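Local coordinates for kinetochore protein Mis16 (Schizosaccharomyces japonicus, PDB 4XYH) that binds histones, recognising histone H4 and the CENP-A-specific chaperone Scm3 independently, as a WD-repeat protein of the centromere and kinetochore, at residues A[54-59]-A[73-78]; A[89-94]-A[123-128]; A[129-134]-A[155-160]; A[133-138]-A[184-189]; A[384-389]-A[401-406]. All blocks are in the same frame, centred on the assembly; numbering follows the deposited sequence.

Interaction 1 of 5, residues A[54-59]-A[73-78]; sequences LTVEWF and QKLLLG
Leu75 and Trp58 meet because both keep CG beside the backbone N, chi1 -58° and -67°. Their side chains run side by side on the same face of a beta hairpin, formed by strands 56-58 and 70-77 in a blade of the beta propeller. Leu75 CD2 sits over the middle of the Trp58 six-membered ring, 3.6 Å from its centroid, in a CH-pi contact. Val56 extends this apolar face. Its CG2 packs against CD2 of Leu77 at 3.6 Å and also reaches CD2 of Leu75. Ala399 and Leu401 of strand 398-402 adjoin the same face.

Glu57 and Leu76 occupy the other face. They form an antiparallel hydrogen-bonded pair. Leu76 N gives a nearly straight bond to Glu57 O at 2.7 Å, and the return bond from Glu57 N to Leu76 O is more bent. The extended Glu57 chain carries its carboxylate toward strand 136-140, where OE1 accepts a bond from Phe139 N. Phe59 lays its ring edge against the backbone of Lys74 and Leu75, and its CE2 touches Leu76 CB at 3.6 Å. Phe59 N bonds to Lys74 O.

Two waters stitch the strands together. One donates to Phe59 O and accepts from Lys74 N. Thr55 OG1 accepts a bond from Ala137 N of the adjoining blade. The other water lies 2.6 Å from Thr55 OG1 and donates to Leu76 O at 2.9 Å.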
# COMPACT_ATOMS: atom_id res chain seq x y z
N LEU A 54 -5.85 3.75 7.78
CA LEU A 54 -5.51 2.45 7.21
C LEU A 54 -4.72 2.58 5.91
O LEU A 54 -4.22 1.58 5.37
CB LEU A 54 -6.78 1.64 6.95
CG LEU A 54 -7.52 1.22 8.22
CD1 LEU A 54 -8.93 0.72 7.91
CD2 LEU A 54 -6.70 0.13 8.90
N THR A 55 -4.62 3.80 5.40
CA THR A 55 -4.07 4.01 4.07
C THR A 55 -3.20 5.26 3.99
O THR A 55 -3.43 6.25 4.70
CB THR A 55 -5.22 4.10 3.02
OG1 THR A 55 -4.67 4.23 1.69
CG2 THR A 55 -6.16 5.31 3.33
N VAL A 56 -2.18 5.22 3.13
CA VAL A 56 -1.35 6.39 2.89
C VAL A 56 -0.77 6.30 1.48
O VAL A 56 -0.43 5.22 1.02
CB VAL A 56 -0.19 6.53 3.93
CG1 VAL A 56 0.80 5.37 3.83
CG2 VAL A 56 0.55 7.85 3.75
N GLU A 57 -0.69 7.44 0.81
CA GLU A 57 -0.12 7.52 -0.52
C GLU A 57 0.41 8.93 -0.72
O GLU A 57 -0.27 9.91 -0.36
CB GLU A 57 -1.17 7.18 -1.60
CG GLU A 57 -0.55 6.79 -2.94
CD GLU A 57 -1.58 6.56 -4.04
OE1 GLU A 57 -2.73 7.02 -3.88
OE2 GLU A 57 -1.25 5.94 -5.09
N TRP A 58 1.63 9.04 -1.25
CA TRP A 58 2.21 10.33 -1.62
C TRP A 58 1.61 10.83 -2.93
O TRP A 58 1.53 10.07 -3.89
CB TRP A 58 3.73 10.25 -1.81
CG TRP A 58 4.50 9.99 -0.59
CD1 TRP A 58 4.92 8.78 -0.13
CD2 TRP A 58 4.99 10.96 0.33
NE1 TRP A 58 5.63 8.94 1.03
CE2 TRP A 58 5.69 10.27 1.34
CE3 TRP A 58 4.91 12.36 0.40
CZ2 TRP A 58 6.30 10.92 2.41
CZ3 TRP A 58 5.51 13.00 1.46
CH2 TRP A 58 6.20 12.28 2.45
N PHE A 59 1.22 12.10 -2.97
CA PHE A 59 0.86 12.73 -4.23
C PHE A 59 2.13 13.12 -5.00
O PHE A 59 3.13 13.54 -4.40
CB PHE A 59 -0.00 13.97 -4.01
CG PHE A 59 -1.44 13.68 -3.67
CD1 PHE A 59 -2.35 13.41 -4.67
CD2 PHE A 59 -1.88 13.71 -2.35
CE1 PHE A 59 -3.70 13.18 -4.36
CE2 PHE A 59 -3.21 13.48 -2.03
CZ PHE A 59 -4.13 13.21 -3.05
N GLN A 73 4.81 19.10 0.29
CA GLN A 73 4.26 18.00 -0.49
C GLN A 73 2.99 17.48 0.16
O GLN A 73 2.64 17.88 1.26
CB GLN A 73 5.30 16.89 -0.66
CG GLN A 73 6.48 17.32 -1.53
CD GLN A 73 7.56 16.26 -1.69
OE1 GLN A 73 7.28 15.05 -1.71
NE2 GLN A 73 8.80 16.70 -1.81
N LYS A 74 2.28 16.60 -0.54
CA LYS A 74 0.98 16.15 -0.05
C LYS A 74 0.85 14.64 0.05
O LYS A 74 1.44 13.89 -0.73
CB LYS A 74 -0.13 16.69 -0.96
CG LYS A 74 -0.35 18.19 -0.84
CD LYS A 74 -1.34 18.68 -1.87
CE LYS A 74 -1.75 20.13 -1.59
NZ LYS A 74 -2.43 20.75 -2.77
N LEU A 75 0.02 14.21 1.00
CA LEU A 75 -0.28 12.80 1.19
C LEU A 75 -1.77 12.59 1.21
O LEU A 75 -2.52 13.45 1.69
CB LEU A 75 0.31 12.26 2.49
CG LEU A 75 1.81 12.38 2.69
CD1 LEU A 75 2.09 13.29 3.87
CD2 LEU A 75 2.40 11.02 2.92
N LEU A 76 -2.17 11.44 0.70
CA LEU A 76 -3.54 11.00 0.76
C LEU A 76 -3.70 10.05 1.95
O LEU A 76 -3.01 9.04 2.04
CB LEU A 76 -3.91 10.32 -0.53
CG LEU A 76 -5.33 9.77 -0.64
CD1 LEU A 76 -6.34 10.92 -0.75
CD2 LEU A 76 -5.37 8.84 -1.83
N LEU A 77 -4.60 10.39 2.87
CA LEU A 77 -4.83 9.62 4.10
C LEU A 77 -6.29 9.30 4.31
O LEU A 77 -7.17 9.79 3.57
CB LEU A 77 -4.34 10.39 5.32
CG LEU A 77 -2.84 10.62 5.46
CD1 LEU A 77 -2.56 11.55 6.62
CD2 LEU A 77 -2.16 9.27 5.67
N GLY A 78 -6.58 8.49 5.33
CA GLY A 78 -7.95 8.17 5.67
C GLY A 78 -8.21 8.18 7.16
O GLY A 78 -7.32 8.49 7.96
O HOH W 1 -4.09 6.65 0.85
O HOH W 2 3.13 15.91 -3.21

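Interaction 2 of 5, residues A[89-94]-A[123-128]; sequences LQVASV and DIVQKI
Asp123 faces Ser93 at the start of the 123-128 strand, which runs antiparallel to 89-94. The two residues trade backbone bonds: Ser93 N donates to Asp123 O at 2.9 Å and Asp123 N to Ser93 O at 3.0 Å. Their side chains share a face of the sheet. Ile124 pairs with Ala92 on the other face, and its CD1 lies 4.0 Å from Ala92 CB.

Val125 breaks the regular pairing. Val125 and Gln126 both face Val91, which makes a classic beta bulge. Val91 O accepts from Val125 N at 3.0 Å and more weakly from Gln126 N. Two donors therefore grip one carbonyl oxygen. With Val125 CG1 beside the backbone N (chi1 -61°), CG2 falls between N and the carbonyl carbon, close against Val91 O. CG1 reaches Ser93 OG at 3.4 Å.

Gln126 O accepts from Val91 N, while its NE2 bonds outside the pair to the carbonyls of Tyr164 and Gln167. Lys127 lies alongside Gln90, with CD 3.4 Å from Gln90 OE1. Its chain bends at chi3 and makes a cation-pi contact with Tyr88. Ile128 closes the pairing through two backbone bonds with Leu89.

In the propeller blade, strand 87-97 is flanked by 70-77 and 123-130. Strand 169-170 runs parallel to 123-130 on its far side, and Phe159 of strand 156-160 packs on Leu89 and Ile128.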
# COMPACT_ATOMS: atom_id res chain seq x y z
N LEU A 89 -12.02 11.11 4.11
CA LEU A 89 -10.89 11.05 3.20
C LEU A 89 -10.09 12.34 3.44
O LEU A 89 -10.69 13.41 3.54
CB LEU A 89 -11.35 10.92 1.74
CG LEU A 89 -10.26 10.89 0.68
CD1 LEU A 89 -9.39 9.62 0.82
CD2 LEU A 89 -10.90 10.98 -0.73
N GLN A 90 -8.77 12.24 3.54
CA GLN A 90 -7.97 13.38 3.98
C GLN A 90 -6.78 13.63 3.08
O GLN A 90 -6.14 12.70 2.58
CB GLN A 90 -7.46 13.16 5.42
CG GLN A 90 -8.56 12.97 6.45
CD GLN A 90 -8.03 12.83 7.87
OE1 GLN A 90 -8.42 13.58 8.76
NE2 GLN A 90 -7.16 11.85 8.10
N VAL A 91 -6.48 14.91 2.89
CA VAL A 91 -5.26 15.34 2.23
C VAL A 91 -4.41 16.06 3.26
O VAL A 91 -4.89 16.98 3.93
CB VAL A 91 -5.51 16.28 1.03
CG1 VAL A 91 -4.17 16.69 0.38
CG2 VAL A 91 -6.43 15.63 0.02
N ALA A 92 -3.16 15.64 3.40
CA ALA A 92 -2.24 16.29 4.33
C ALA A 92 -1.10 16.95 3.56
O ALA A 92 -0.71 16.47 2.50
CB ALA A 92 -1.69 15.28 5.32
N SER A 93 -0.59 18.06 4.09
CA SER A 93 0.64 18.63 3.56
C SER A 93 1.77 18.49 4.57
O SER A 93 1.56 18.54 5.78
CB SER A 93 0.45 20.09 3.18
OG SER A 93 0.03 20.83 4.30
N VAL A 94 2.97 18.31 4.06
CA VAL A 94 4.12 18.22 4.93
C VAL A 94 5.25 19.03 4.31
O VAL A 94 5.39 19.10 3.08
CB VAL A 94 4.55 16.76 5.16
CG1 VAL A 94 4.92 16.07 3.85
CG2 VAL A 94 5.70 16.69 6.15
N ASP A 123 0.35 18.83 8.47
CA ASP A 123 -1.00 19.18 8.90
C ASP A 123 -2.06 18.79 7.85
O ASP A 123 -1.76 18.63 6.66
CB ASP A 123 -1.06 20.68 9.25
CG ASP A 123 -1.46 21.55 8.07
OD1 ASP A 123 -0.60 21.81 7.20
OD2 ASP A 123 -2.63 22.01 8.04
N ILE A 124 -3.29 18.59 8.32
CA ILE A 124 -4.41 18.19 7.48
C ILE A 124 -5.08 19.39 6.84
O ILE A 124 -5.66 20.22 7.54
CB ILE A 124 -5.48 17.44 8.29
CG1 ILE A 124 -4.86 16.29 9.09
CG2 ILE A 124 -6.59 16.95 7.38
CD1 ILE A 124 -4.44 15.10 8.26
N VAL A 125 -5.03 19.48 5.51
CA VAL A 125 -5.56 20.65 4.83
C VAL A 125 -6.95 20.46 4.24
O VAL A 125 -7.62 21.43 3.92
CB VAL A 125 -4.61 21.11 3.73
CG1 VAL A 125 -3.27 21.48 4.35
CG2 VAL A 125 -4.44 20.01 2.69
N GLN A 126 -7.38 19.21 4.07
CA GLN A 126 -8.73 18.97 3.56
C GLN A 126 -9.29 17.65 4.08
O GLN A 126 -8.59 16.63 4.13
CB GLN A 126 -8.75 18.99 2.03
CG GLN A 126 -10.15 19.18 1.48
CD GLN A 126 -10.20 19.42 -0.03
OE1 GLN A 126 -9.76 18.58 -0.82
NE2 GLN A 126 -10.76 20.55 -0.43
N LYS A 127 -10.56 17.68 4.48
CA LYS A 127 -11.24 16.49 4.96
C LYS A 127 -12.53 16.38 4.20
O LYS A 127 -13.29 17.34 4.11
CB LYS A 127 -11.50 16.55 6.47
CG LYS A 127 -10.25 16.87 7.26
CD LYS A 127 -10.34 16.42 8.71
CE LYS A 127 -11.24 17.32 9.51
NZ LYS A 127 -11.53 16.70 10.84
N ILE A 128 -12.78 15.20 3.63
CA ILE A 128 -13.99 15.00 2.86
C ILE A 128 -14.80 13.88 3.48
O ILE A 128 -14.25 12.82 3.76
CB ILE A 128 -13.67 14.67 1.39
CG1 ILE A 128 -12.69 15.70 0.82
CG2 ILE A 128 -14.96 14.59 0.59
CD1 ILE A 128 -11.79 15.16 -0.28

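Interaction 3 of 5, residues A[129-134]-A[155-160]; sequences HHEGDV and NGYIFD
Glu131 meets Tyr157 along nearly its whole side chain. Its CB lies 3.4 Å from Tyr157 OH, and CG is 3.9 Å from the same oxygen. Beyond CG the chain stays extended (chi2 -164°) and crosses the tyrosine at about a right angle. CD lies 3.6 Å from Tyr157 OH. At the tip, OE1 accepts a hydrogen bond from Tyr157 OH at 2.6 Å. The hydroxyl approaches on the anti side of the carboxylate, slightly out of its plane. Asn155 ND2 also donates to Tyr157 OH, so the hydroxyl oxygen is held by two bonds.

His130 lies next to this pair. The edge of the Tyr157 ring points at the face of His130, with the planes at 69°: an edge-to-face pair. The other neighbour, Phe159, meets His130 rim to rim with nearly parallel planes. The closest atoms there are His130 CD2 and Phe159 CZ, 3.6 Å apart. His129 O sits at the edge of the Phe159 ring, near its plane. The imidazole of His130 is pinned at both nitrogens. ND1 donates to Gly132 O at 2.8 Å, and NE2 is hydrogen-bonded to Thr149 OG1. Val134 CG2 covers one of its faces.

His130, Tyr157 and Phe159 thus form a buried aromatic cluster. It packs the end of strand 123-130, in one beta-propeller blade, against strand 156-160 of the next.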
# COMPACT_ATOMS: atom_id res chain seq x y z
N HIS A 129 -16.10 14.11 3.67
CA HIS A 129 -16.97 13.07 4.22
C HIS A 129 -16.86 11.77 3.42
O HIS A 129 -16.92 11.78 2.19
CB HIS A 129 -18.43 13.53 4.27
CG HIS A 129 -18.71 14.52 5.36
ND1 HIS A 129 -19.95 14.68 5.93
CD2 HIS A 129 -17.88 15.39 6.00
CE1 HIS A 129 -19.88 15.61 6.87
NE2 HIS A 129 -18.64 16.05 6.93
N HIS A 130 -16.69 10.68 4.17
CA HIS A 130 -16.51 9.34 3.63
C HIS A 130 -17.41 8.34 4.38
O HIS A 130 -17.52 8.41 5.61
CB HIS A 130 -15.04 8.92 3.73
CG HIS A 130 -14.72 7.63 3.06
ND1 HIS A 130 -14.88 6.41 3.69
CD2 HIS A 130 -14.27 7.35 1.81
CE1 HIS A 130 -14.52 5.44 2.86
NE2 HIS A 130 -14.15 5.98 1.71
N GLU A 131 -18.04 7.44 3.65
CA GLU A 131 -18.91 6.40 4.24
C GLU A 131 -18.13 5.17 4.71
O GLU A 131 -17.60 4.41 3.91
CB GLU A 131 -19.98 5.94 3.24
CG GLU A 131 -20.88 7.06 2.76
CD GLU A 131 -22.16 6.55 2.09
OE1 GLU A 131 -22.20 5.39 1.59
OE2 GLU A 131 -23.15 7.32 2.06
N GLY A 132 -18.07 4.98 6.02
CA GLY A 132 -17.34 3.87 6.58
C GLY A 132 -15.87 4.20 6.63
O GLY A 132 -15.44 5.25 6.13
N ASP A 133 -15.11 3.30 7.25
CA ASP A 133 -13.66 3.41 7.33
C ASP A 133 -13.07 3.56 5.93
O ASP A 133 -13.54 2.94 4.98
CB ASP A 133 -13.05 2.18 8.00
CG ASP A 133 -13.54 1.97 9.44
OD1 ASP A 133 -13.89 2.96 10.11
OD2 ASP A 133 -13.56 0.80 9.90
N VAL A 134 -12.04 4.39 5.79
CA VAL A 134 -11.35 4.41 4.52
C VAL A 134 -10.36 3.24 4.51
O VAL A 134 -9.24 3.36 5.00
CB VAL A 134 -10.63 5.75 4.29
CG1 VAL A 134 -10.01 5.76 2.92
CG2 VAL A 134 -11.62 6.91 4.42
N ASN A 155 -18.52 -1.08 -0.74
CA ASN A 155 -18.76 -0.06 -1.78
C ASN A 155 -17.43 0.57 -2.17
O ASN A 155 -16.62 0.88 -1.30
CB ASN A 155 -19.70 1.05 -1.30
CG ASN A 155 -21.11 0.56 -0.97
OD1 ASN A 155 -21.64 -0.35 -1.60
ND2 ASN A 155 -21.74 1.20 0.01
N GLY A 156 -17.20 0.77 -3.47
CA GLY A 156 -16.12 1.65 -3.89
C GLY A 156 -16.64 3.07 -3.94
O GLY A 156 -17.85 3.27 -4.05
N TYR A 157 -15.76 4.07 -3.84
CA TYR A 157 -16.18 5.46 -4.01
C TYR A 157 -15.22 6.25 -4.89
O TYR A 157 -14.02 5.98 -4.94
CB TYR A 157 -16.32 6.16 -2.65
CG TYR A 157 -17.39 5.54 -1.76
CD1 TYR A 157 -18.73 5.87 -1.92
CD2 TYR A 157 -17.05 4.63 -0.77
CE1 TYR A 157 -19.71 5.31 -1.12
CE2 TYR A 157 -18.03 4.05 0.05
CZ TYR A 157 -19.35 4.40 -0.14
OH TYR A 157 -20.32 3.85 0.64
N ILE A 158 -15.77 7.24 -5.59
CA ILE A 158 -14.95 8.14 -6.38
C ILE A 158 -15.13 9.58 -5.92
O ILE A 158 -16.25 10.03 -5.68
CB ILE A 158 -15.29 8.04 -7.86
CG1 ILE A 158 -15.19 6.57 -8.32
CG2 ILE A 158 -14.36 8.94 -8.65
CD1 ILE A 158 -13.76 6.01 -8.37
N PHE A 159 -14.01 10.28 -5.80
CA PHE A 159 -13.99 11.68 -5.40
C PHE A 159 -13.26 12.48 -6.47
O PHE A 159 -12.22 12.05 -6.94
CB PHE A 159 -13.29 11.87 -4.05
CG PHE A 159 -13.93 11.12 -2.91
CD1 PHE A 159 -13.73 9.75 -2.76
CD2 PHE A 159 -14.69 11.79 -1.95
CE1 PHE A 159 -14.29 9.07 -1.69
CE2 PHE A 159 -15.26 11.11 -0.89
CZ PHE A 159 -15.05 9.74 -0.75
N ASP A 160 -13.80 13.64 -6.85
CA ASP A 160 -13.10 14.54 -7.77
C ASP A 160 -12.68 15.81 -7.01
O ASP A 160 -13.51 16.68 -6.76
CB ASP A 160 -14.01 14.89 -8.95
CG ASP A 160 -13.32 15.76 -9.99
OD1 ASP A 160 -12.18 16.24 -9.77
OD2 ASP A 160 -13.93 15.98 -11.06

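Interaction 4 of 5, residues A[133-138]-A[184-189]; sequences DVNKAR and EGFGLG
Asn135 and Phe186 meet between neighbouring propeller blades, where side chains of 133-138 reach side chains and backbone carbonyls of 184-189. They lie just ahead of strands 136-140 and 187-190, the first of each sheet. Segments 136-138 and 187-189 run almost parallel, their axes approaching to 7.5 Å, and are not bonded as sheet partners.

The amide of Asn135 stacks on a face of the Phe186 ring, the planes only 8° apart. ND2 lies above the ring toward its rim, and CG is 3.7 Å from Phe186 CE2. ND2 also donates to Gly185 O at 2.9 Å, from above the carbonyl plane, which fixes the rotation of the amide.

Lys136 bends at chi3 (-77°) and slides past Leu188. Its NZ donates a hydrogen bond to Phe186 O at 2.7 Å. A water links NZ to Leu188 N. Leu188 CD2 packs on Arg138 CG at 4.1 Å, and Arg138 forms a salt bridge with Asp387.

A water accepts from Asp133 N and donates to Glu184 OE2. Asp133 OD2 and Glu184 OE1 are 5.2 Å apart, but Ser82 N at Asp133 OD1, Asn153 N at Glu184 OE2 and the waters probably offset the repulsion.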
# COMPACT_ATOMS: atom_id res chain seq x y z
N ASP A 133 -15.11 3.30 7.25
CA ASP A 133 -13.66 3.41 7.33
C ASP A 133 -13.07 3.56 5.93
O ASP A 133 -13.54 2.94 4.98
CB ASP A 133 -13.05 2.18 8.00
CG ASP A 133 -13.54 1.97 9.44
OD1 ASP A 133 -13.89 2.96 10.11
OD2 ASP A 133 -13.56 0.80 9.90
N VAL A 134 -12.04 4.39 5.79
CA VAL A 134 -11.35 4.41 4.52
C VAL A 134 -10.36 3.24 4.51
O VAL A 134 -9.24 3.36 5.00
CB VAL A 134 -10.63 5.75 4.29
CG1 VAL A 134 -10.01 5.76 2.92
CG2 VAL A 134 -11.62 6.91 4.42
N ASN A 135 -10.79 2.09 3.99
CA ASN A 135 -9.91 0.92 3.96
C ASN A 135 -8.69 1.14 3.08
O ASN A 135 -7.58 0.79 3.45
CB ASN A 135 -10.68 -0.31 3.49
CG ASN A 135 -11.47 -0.98 4.61
OD1 ASN A 135 -11.51 -0.49 5.75
ND2 ASN A 135 -12.08 -2.11 4.30
N LYS A 136 -8.89 1.76 1.92
CA LYS A 136 -7.79 2.09 1.03
C LYS A 136 -8.18 3.27 0.17
O LYS A 136 -9.35 3.43 -0.18
CB LYS A 136 -7.40 0.89 0.14
CG LYS A 136 -6.12 1.14 -0.68
CD LYS A 136 -5.48 -0.12 -1.23
CE LYS A 136 -4.72 -0.88 -0.14
NZ LYS A 136 -4.28 -2.21 -0.62
N ALA A 137 -7.21 4.12 -0.16
CA ALA A 137 -7.44 5.29 -1.00
C ALA A 137 -6.29 5.46 -1.99
O ALA A 137 -5.13 5.59 -1.60
CB ALA A 137 -7.61 6.53 -0.15
N ARG A 138 -6.62 5.49 -3.28
CA ARG A 138 -5.62 5.62 -4.33
C ARG A 138 -6.01 6.67 -5.39
O ARG A 138 -7.16 6.68 -5.85
CB ARG A 138 -5.40 4.26 -5.01
CG ARG A 138 -4.83 3.17 -4.08
CD ARG A 138 -3.38 3.49 -3.69
NE ARG A 138 -2.74 2.49 -2.84
CZ ARG A 138 -2.63 2.59 -1.51
NH1 ARG A 138 -3.13 3.65 -0.88
NH2 ARG A 138 -2.01 1.64 -0.82
N GLU A 184 -16.55 -5.72 3.03
CA GLU A 184 -15.43 -4.79 2.97
C GLU A 184 -14.16 -5.46 2.50
O GLU A 184 -14.05 -6.69 2.54
CB GLU A 184 -15.23 -4.14 4.34
CG GLU A 184 -16.40 -3.23 4.66
CD GLU A 184 -16.34 -2.59 6.03
OE1 GLU A 184 -15.43 -2.93 6.83
OE2 GLU A 184 -17.23 -1.74 6.29
N GLY A 185 -13.21 -4.66 2.03
CA GLY A 185 -11.96 -5.19 1.50
C GLY A 185 -10.88 -4.15 1.37
O GLY A 185 -11.09 -2.97 1.70
N PHE A 186 -9.72 -4.58 0.87
CA PHE A 186 -8.53 -3.73 0.83
C PHE A 186 -7.84 -3.77 -0.52
O PHE A 186 -6.82 -3.12 -0.71
CB PHE A 186 -7.54 -4.16 1.92
CG PHE A 186 -8.02 -3.90 3.31
CD1 PHE A 186 -8.81 -4.83 3.98
CD2 PHE A 186 -7.68 -2.71 3.96
CE1 PHE A 186 -9.26 -4.57 5.28
CE2 PHE A 186 -8.11 -2.45 5.25
CZ PHE A 186 -8.91 -3.38 5.92
N GLY A 187 -8.38 -4.53 -1.46
CA GLY A 187 -7.79 -4.63 -2.78
C GLY A 187 -8.31 -3.56 -3.71
O GLY A 187 -9.51 -3.51 -4.01
N LEU A 188 -7.41 -2.71 -4.18
CA LEU A 188 -7.78 -1.56 -5.01
C LEU A 188 -6.60 -1.10 -5.86
O LEU A 188 -5.50 -0.93 -5.36
CB LEU A 188 -8.26 -0.40 -4.14
CG LEU A 188 -8.52 0.95 -4.83
CD1 LEU A 188 -9.68 0.85 -5.78
CD2 LEU A 188 -8.80 2.03 -3.79
N GLY A 189 -6.83 -0.88 -7.15
CA GLY A 189 -5.75 -0.42 -8.00
C GLY A 189 -6.24 0.12 -9.33
O GLY A 189 -7.13 -0.48 -9.96
O HOH W 3 -16.43 0.59 7.81
O HOH W 4 -14.80 -1.69 9.50
O HOH W 5 -4.56 -3.17 -3.51

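Interaction 5 of 5, residues A[384-389]-A[401-406]; sequences RVSDLS and LADDNI
Backbone bonds between Arg384, Ser386, Asp387 and Leu401 and Asp403 close this end of the antiparallel hairpin 385-390/398-402. Asp403 N donates to Arg384 O at 2.9 Å, Ser386 N to Leu401 O at 2.7 Å, and Leu401 N to Asp387 O at 3.0 Å. Val385 and Ala402 form a non-hydrogen-bonded pair.

The charged contact is a salt bridge. Arg384 NH1 makes a weak bond, 3.3 Å long, to Asp403 OD1, which lies near the guanidinium plane. Arg384 CG stands anti to the backbone N (chi1 173°), and the chain runs extended past the carboxylate. Asp403 OD2 therefore touches CD at 3.2 Å. Ser386 OG is 2.7 Å from Asp403 OD1.

Apolar side chains barely meet. Val385 CG1 rests against Leu401 O at 3.2 Å.

The hairpin belongs to a predicted WD repeat. Strand 398-402 lies between 385-390 and 406-412. Val385 and Leu388 pack on strands 340-345 and 350-354 of the preceding blade, and Arg384 makes a cation-pi contact with Tyr329.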
# COMPACT_ATOMS: atom_id res chain seq x y z
N ARG A 384 1.70 -2.75 14.85
CA ARG A 384 1.58 -3.31 13.52
C ARG A 384 1.52 -2.21 12.47
O ARG A 384 0.81 -1.23 12.63
CB ARG A 384 0.34 -4.19 13.43
CG ARG A 384 0.07 -4.68 12.04
CD ARG A 384 -1.35 -5.17 11.88
NE ARG A 384 -1.63 -5.44 10.48
CZ ARG A 384 -2.37 -4.67 9.70
NH1 ARG A 384 -2.92 -3.55 10.19
NH2 ARG A 384 -2.56 -5.01 8.43
N VAL A 385 2.28 -2.39 11.40
CA VAL A 385 2.30 -1.42 10.32
C VAL A 385 1.15 -1.67 9.35
O VAL A 385 1.04 -2.76 8.79
CB VAL A 385 3.64 -1.47 9.56
CG1 VAL A 385 3.67 -0.42 8.45
CG2 VAL A 385 4.79 -1.27 10.53
N SER A 386 0.31 -0.66 9.13
CA SER A 386 -0.90 -0.79 8.29
C SER A 386 -0.68 -0.57 6.79
O SER A 386 -1.30 -1.25 5.98
CB SER A 386 -1.96 0.21 8.77
OG SER A 386 -2.20 0.05 10.15
N ASP A 387 0.15 0.41 6.44
CA ASP A 387 0.38 0.78 5.04
C ASP A 387 1.67 1.58 4.94
O ASP A 387 2.19 2.07 5.95
CB ASP A 387 -0.80 1.60 4.48
CG ASP A 387 -0.88 1.55 2.94
OD1 ASP A 387 -0.20 0.69 2.33
OD2 ASP A 387 -1.63 2.36 2.34
N LEU A 388 2.21 1.69 3.73
CA LEU A 388 3.39 2.53 3.51
C LEU A 388 3.46 2.96 2.06
O LEU A 388 2.83 2.35 1.18
CB LEU A 388 4.68 1.81 3.91
CG LEU A 388 4.94 0.35 3.54
CD1 LEU A 388 5.00 0.16 2.06
CD2 LEU A 388 6.24 -0.14 4.16
N SER A 389 4.23 4.01 1.82
CA SER A 389 4.29 4.59 0.50
C SER A 389 5.66 5.21 0.24
O SER A 389 6.15 6.00 1.04
CB SER A 389 3.18 5.64 0.35
OG SER A 389 3.21 6.29 -0.91
N LEU A 401 2.49 3.94 8.24
CA LEU A 401 1.42 4.04 9.23
C LEU A 401 1.36 2.81 10.10
O LEU A 401 1.58 1.70 9.61
CB LEU A 401 0.05 4.18 8.56
CG LEU A 401 -0.38 5.44 7.85
CD1 LEU A 401 -1.61 5.07 7.03
CD2 LEU A 401 -0.70 6.51 8.88
N ALA A 402 1.02 2.99 11.36
CA ALA A 402 0.83 1.86 12.26
C ALA A 402 -0.53 1.99 12.94
O ALA A 402 -1.15 3.05 12.89
CB ALA A 402 1.96 1.78 13.27
N ASP A 403 -0.96 0.90 13.59
CA ASP A 403 -2.30 0.80 14.19
C ASP A 403 -2.56 1.73 15.36
O ASP A 403 -3.69 1.91 15.76
CB ASP A 403 -2.56 -0.65 14.64
CG ASP A 403 -2.84 -1.58 13.48
OD1 ASP A 403 -3.22 -1.06 12.40
OD2 ASP A 403 -2.67 -2.81 13.61
N ASP A 404 -1.51 2.32 15.91
CA ASP A 404 -1.66 3.20 17.07
C ASP A 404 -1.72 4.68 16.70
O ASP A 404 -1.18 5.51 17.44
CB ASP A 404 -0.50 2.98 18.04
CG ASP A 404 0.88 3.10 17.37
OD1 ASP A 404 0.98 3.70 16.28
OD2 ASP A 404 1.87 2.59 17.93
N ASN A 405 -2.34 5.01 15.57
CA ASN A 405 -2.54 6.41 15.15
C ASN A 405 -1.26 7.18 14.78
O ASN A 405 -1.28 8.42 14.70
CB ASN A 405 -3.26 7.20 16.25
CG ASN A 405 -4.69 6.75 16.46
OD1 ASN A 405 -5.02 5.57 16.29
ND2 ASN A 405 -5.55 7.69 16.83
N ILE A 406 -0.16 6.46 14.56
CA ILE A 406 1.10 7.11 14.24
C ILE A 406 1.43 7.07 12.76
O ILE A 406 1.45 6.00 12.15
CB ILE A 406 2.26 6.47 15.02
CG1 ILE A 406 2.13 6.80 16.50
CG2 ILE A 406 3.59 7.00 14.52
CD1 ILE A 406 2.12 8.27 16.77

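In the fold
The five contacts spread over neighbouring blades of the WD-repeat propeller. Interactions 1 and 2 share one sheet, their centres 8 Å apart. Leu77 N and Leu75 N lie 2.8 Å from Gln90 O and Ala92 O respectively, continuing the pairing. Interactions 2 and 3 both use strand 123-130, interaction 3 joining its end to the next blade; Leu89 CD2 touches Phe159 CD1 at 3.7 Å. Interactions 3 and 4 share Asp133 and Val134. Between blades, polar bonds converge near the centre of the chain. Asp387 OD2 of interaction 5 meets Val56 N of interaction 1 at 3.0 Å and Arg138 NH2 of interaction 4 at 3.3 Å. Thr55 OG1 lies 3.1 Å from Ala137 N. Interactions 3 and 5 do not touch.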